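Local coordinates for CBS domain-containing protein (Listeria monocytogenes, PDB 6XNU) that binds the second messenger c-di-AMP, probably through its CBS domains, and takes part in controlling (p)ppGpp and c-di-AMP levels in the cell, at residues Thr54-Tyr58 with Ser59-Val63; Glu95-Lys98 with Val99-Met103. All blocks are in the same frame, centred on the assembly; numbering follows the deposited sequence.

Contact 1 (Thr54-Tyr58 with Ser59-Val63); sequences TKCGY and SVIPV
The side-chain torsion of Cys56 (chi1 75°) sets SG between its own backbone N and carbonyl carbon, and from there the sulfur faces CG2 of Ile61. In Ile61 it is CG1 that takes the position between N and C, which leaves the CG2 methyl beside the backbone N and turned back toward the helix end. Cys56 SG and Ile61 CG2 meet at 3.7 Å. The same methyl lies 3.9 Å from CB of Tyr58, so this one methyl touches residues before and after Gly57. This turn closes the helix and leads into the returning strand of a beta-alpha-beta unit, strand 40-41, helix 46-56, strand 60-64, as found in CBS domains. Gly57 leaves the helix with positive phi (85°), where a CB would collide with the preceding carbonyl oxygen. The amide of Tyr58 then donates to Cys56 SG over 3.3 Å, a nearly straight bond (162°) that ties the first residue beyond the glycine back to the last turn. Cysteine suits its place by serving as both acceptor and apolar surface. Buried Ile61 also packs on Val52 and Leu53 of the helix, while the Tyr58 ring extends away from residues 59-63.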
# COMPACT_ATOMS: atom_id res chain seq x y z
N THR A 54 -2.06 -8.87 7.69
CA THR A 54 -1.61 -9.84 6.71
C THR A 54 -2.77 -10.45 5.94
O THR A 54 -2.66 -10.69 4.73
CB THR A 54 -0.79 -10.92 7.41
OG1 THR A 54 0.35 -10.31 8.03
CG2 THR A 54 -0.32 -11.98 6.41
N LYS A 55 -3.90 -10.70 6.61
CA LYS A 55 -5.03 -11.38 5.98
C LYS A 55 -5.97 -10.45 5.24
O LYS A 55 -6.70 -10.91 4.35
CB LYS A 55 -5.83 -12.15 7.04
CG LYS A 55 -5.12 -13.37 7.60
CD LYS A 55 -4.68 -14.32 6.49
CE LYS A 55 -4.80 -15.77 6.93
NZ LYS A 55 -4.44 -16.69 5.81
N CYS A 56 -5.98 -9.15 5.55
CA CYS A 56 -7.08 -8.28 5.15
C CYS A 56 -6.94 -7.67 3.76
O CYS A 56 -7.95 -7.19 3.21
CB CYS A 56 -7.23 -7.15 6.17
SG CYS A 56 -5.98 -5.87 6.06
N GLY A 57 -5.75 -7.65 3.17
CA GLY A 57 -5.57 -7.06 1.86
C GLY A 57 -5.35 -5.56 1.82
O GLY A 57 -5.22 -5.00 0.73
N TYR A 58 -5.32 -4.89 2.97
CA TYR A 58 -4.97 -3.48 3.05
C TYR A 58 -3.61 -3.35 3.73
O TYR A 58 -3.35 -4.02 4.74
CB TYR A 58 -6.02 -2.70 3.85
CG TYR A 58 -7.34 -2.57 3.13
CD1 TYR A 58 -7.51 -1.60 2.15
CD2 TYR A 58 -8.40 -3.41 3.42
CE1 TYR A 58 -8.72 -1.47 1.48
CE2 TYR A 58 -9.62 -3.28 2.76
CZ TYR A 58 -9.76 -2.31 1.78
OH TYR A 58 -10.95 -2.16 1.10
N SER A 59 -2.76 -2.46 3.21
CA SER A 59 -1.45 -2.25 3.84
C SER A 59 -1.52 -1.32 5.05
O SER A 59 -0.61 -1.34 5.88
CB SER A 59 -0.45 -1.73 2.81
OG SER A 59 -0.69 -0.38 2.49
N VAL A 60 -2.56 -0.51 5.15
CA VAL A 60 -2.81 0.37 6.29
C VAL A 60 -4.25 0.17 6.70
O VAL A 60 -5.14 0.17 5.84
CB VAL A 60 -2.55 1.85 5.95
CG1 VAL A 60 -2.87 2.74 7.14
CG2 VAL A 60 -1.11 2.07 5.49
N ILE A 61 -4.50 0.01 8.01
CA ILE A 61 -5.86 -0.20 8.49
C ILE A 61 -6.18 0.76 9.62
O ILE A 61 -5.27 1.23 10.33
CB ILE A 61 -6.11 -1.65 8.94
CG1 ILE A 61 -5.17 -2.05 10.09
CG2 ILE A 61 -5.99 -2.62 7.76
CD1 ILE A 61 -5.40 -3.47 10.62
N PRO A 62 -7.45 1.07 9.84
CA PRO A 62 -7.82 1.97 10.93
C PRO A 62 -7.73 1.29 12.29
O PRO A 62 -7.87 0.07 12.42
CB PRO A 62 -9.27 2.34 10.60
CG PRO A 62 -9.76 1.25 9.70
CD PRO A 62 -8.56 0.83 8.90
N VAL A 63 -7.49 2.12 13.30
CA VAL A 63 -7.54 1.71 14.69
C VAL A 63 -8.75 2.40 15.31
O VAL A 63 -8.84 3.63 15.27
CB VAL A 63 -6.25 2.06 15.44
CG1 VAL A 63 -6.33 1.57 16.86
CG2 VAL A 63 -5.04 1.47 14.74

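Contact 2 (Glu95-Lys98 with Val99-Met103); sequences EDLK and VEDVM
The chain runs extended through Leu97 and Lys98 and then, from Val99, bends into a short, weakly bonded helix whose first turn brings the amide N of Asp101 to the carbonyl O of Lys98 at 2.9 Å. The carboxylate of Asp101 returns the grip: its OD2 accepts from Lys98 N at 3.0 Å in a nearly straight bond (165°), the donor approaching from above the carboxylate plane. With CG beside its own backbone N (chi1 -65°), Asp101 carries OD2 back over the residue that precedes the helix. Aspartate suits this place because its short arm reaches a main-chain N-H three residues back. Leu97 CD2 lies 4.2 Å from Asp101 OD2, while its side chain also packs on Leu46. Glu100 and Lys98 run side by side, and the carboxylate carbon CD of Glu100 rests 3.5 Å from CB of Lys98. Their charged ends do not meet each other; both turn to Gly43, Glu100 OE1 accepting from its N and Lys98 NZ donating to its O. Two reciprocal bonds thus fix Lys98 against Asp101 at the helix start, and the opposite charges of Lys98 and Glu100, each group satisfied by Gly43, may still attract each other weakly.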
# COMPACT_ATOMS: atom_id res chain seq x y z
N GLU A 95 4.04 -9.23 21.36
CA GLU A 95 3.04 -9.61 22.35
C GLU A 95 2.76 -8.50 23.34
O GLU A 95 1.63 -8.39 23.85
CB GLU A 95 3.52 -10.86 23.08
CG GLU A 95 2.52 -11.56 23.98
CD GLU A 95 3.10 -12.82 24.58
OE1 GLU A 95 3.81 -13.55 23.84
OE2 GLU A 95 2.88 -13.09 25.78
N ASP A 96 3.76 -7.66 23.64
CA ASP A 96 3.66 -6.73 24.75
C ASP A 96 3.28 -5.31 24.35
O ASP A 96 2.75 -4.57 25.19
CB ASP A 96 4.99 -6.69 25.52
CG ASP A 96 5.42 -8.06 26.04
OD1 ASP A 96 6.62 -8.38 25.91
OD2 ASP A 96 4.56 -8.80 26.57
N LEU A 97 3.54 -4.91 23.11
CA LEU A 97 3.23 -3.56 22.67
C LEU A 97 1.79 -3.51 22.16
O LEU A 97 1.25 -4.51 21.68
CB LEU A 97 4.19 -3.12 21.56
CG LEU A 97 5.66 -2.97 21.97
CD1 LEU A 97 6.59 -3.39 20.84
CD2 LEU A 97 5.92 -1.53 22.38
N LYS A 98 1.17 -2.34 22.31
CA LYS A 98 -0.22 -2.10 21.93
C LYS A 98 -0.27 -1.28 20.65
O LYS A 98 0.64 -0.50 20.36
CB LYS A 98 -0.98 -1.35 23.03
CG LYS A 98 -0.94 -2.00 24.40
CD LYS A 98 -1.27 -3.46 24.30
CE LYS A 98 -1.88 -3.98 25.59
NZ LYS A 98 -2.31 -5.39 25.40
N VAL A 99 -1.37 -1.42 19.91
CA VAL A 99 -1.48 -0.71 18.63
C VAL A 99 -1.38 0.80 18.84
O VAL A 99 -0.79 1.51 18.02
CB VAL A 99 -2.79 -1.09 17.90
CG1 VAL A 99 -2.71 -2.52 17.39
CG2 VAL A 99 -4.01 -0.87 18.81
N GLU A 100 -1.96 1.31 19.93
CA GLU A 100 -1.93 2.76 20.11
C GLU A 100 -0.52 3.27 20.37
O GLU A 100 -0.27 4.48 20.21
CB GLU A 100 -2.87 3.16 21.25
CG GLU A 100 -2.51 2.52 22.58
CD GLU A 100 -3.30 1.25 22.86
OE1 GLU A 100 -3.69 0.54 21.91
OE2 GLU A 100 -3.51 0.95 24.05
N ASP A 101 0.40 2.38 20.74
CA ASP A 101 1.79 2.75 20.98
C ASP A 101 2.51 3.12 19.69
O ASP A 101 3.45 3.93 19.72
CB ASP A 101 2.56 1.61 21.66
CG ASP A 101 2.05 1.29 23.07
OD1 ASP A 101 1.47 2.19 23.73
OD2 ASP A 101 2.25 0.14 23.52
N VAL A 102 2.11 2.56 18.55
CA VAL A 102 2.83 2.75 17.30
C VAL A 102 1.98 3.37 16.21
O VAL A 102 2.53 3.81 15.19
CB VAL A 102 3.45 1.43 16.79
CG1 VAL A 102 4.14 0.69 17.92
CG2 VAL A 102 2.39 0.55 16.15
N MET A 103 0.66 3.44 16.37
CA MET A 103 -0.20 3.91 15.29
C MET A 103 0.05 5.39 14.98
O MET A 103 0.49 6.16 15.83
CB MET A 103 -1.67 3.71 15.66
CG MET A 103 -2.12 4.62 16.79
SD MET A 103 -3.81 4.29 17.27
CE MET A 103 -4.05 5.48 18.59

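Contact 1 comes first along the chain and contact 2 follows it, their centres about 15 Å apart. Residues 54-63 link helix 46-56 to strand 60-64, the central strand of the mixed sheet with strands 40-41 and 70-75. Residues 95-103 lead into helix 99-102, which lies within the CBS domain sequence. The two meet where Val63, near the end of the strand, turns its CG1 methyl to Met103 SD at 3.7 Å and to Val99 CG2 at 3.9 Å. Val99 and Val102 also pack on Ile74 of the neighbouring strand and on Leu46 of helix 46-56. The later short helix is therefore built onto the same sheet and helix that the earlier turn connects.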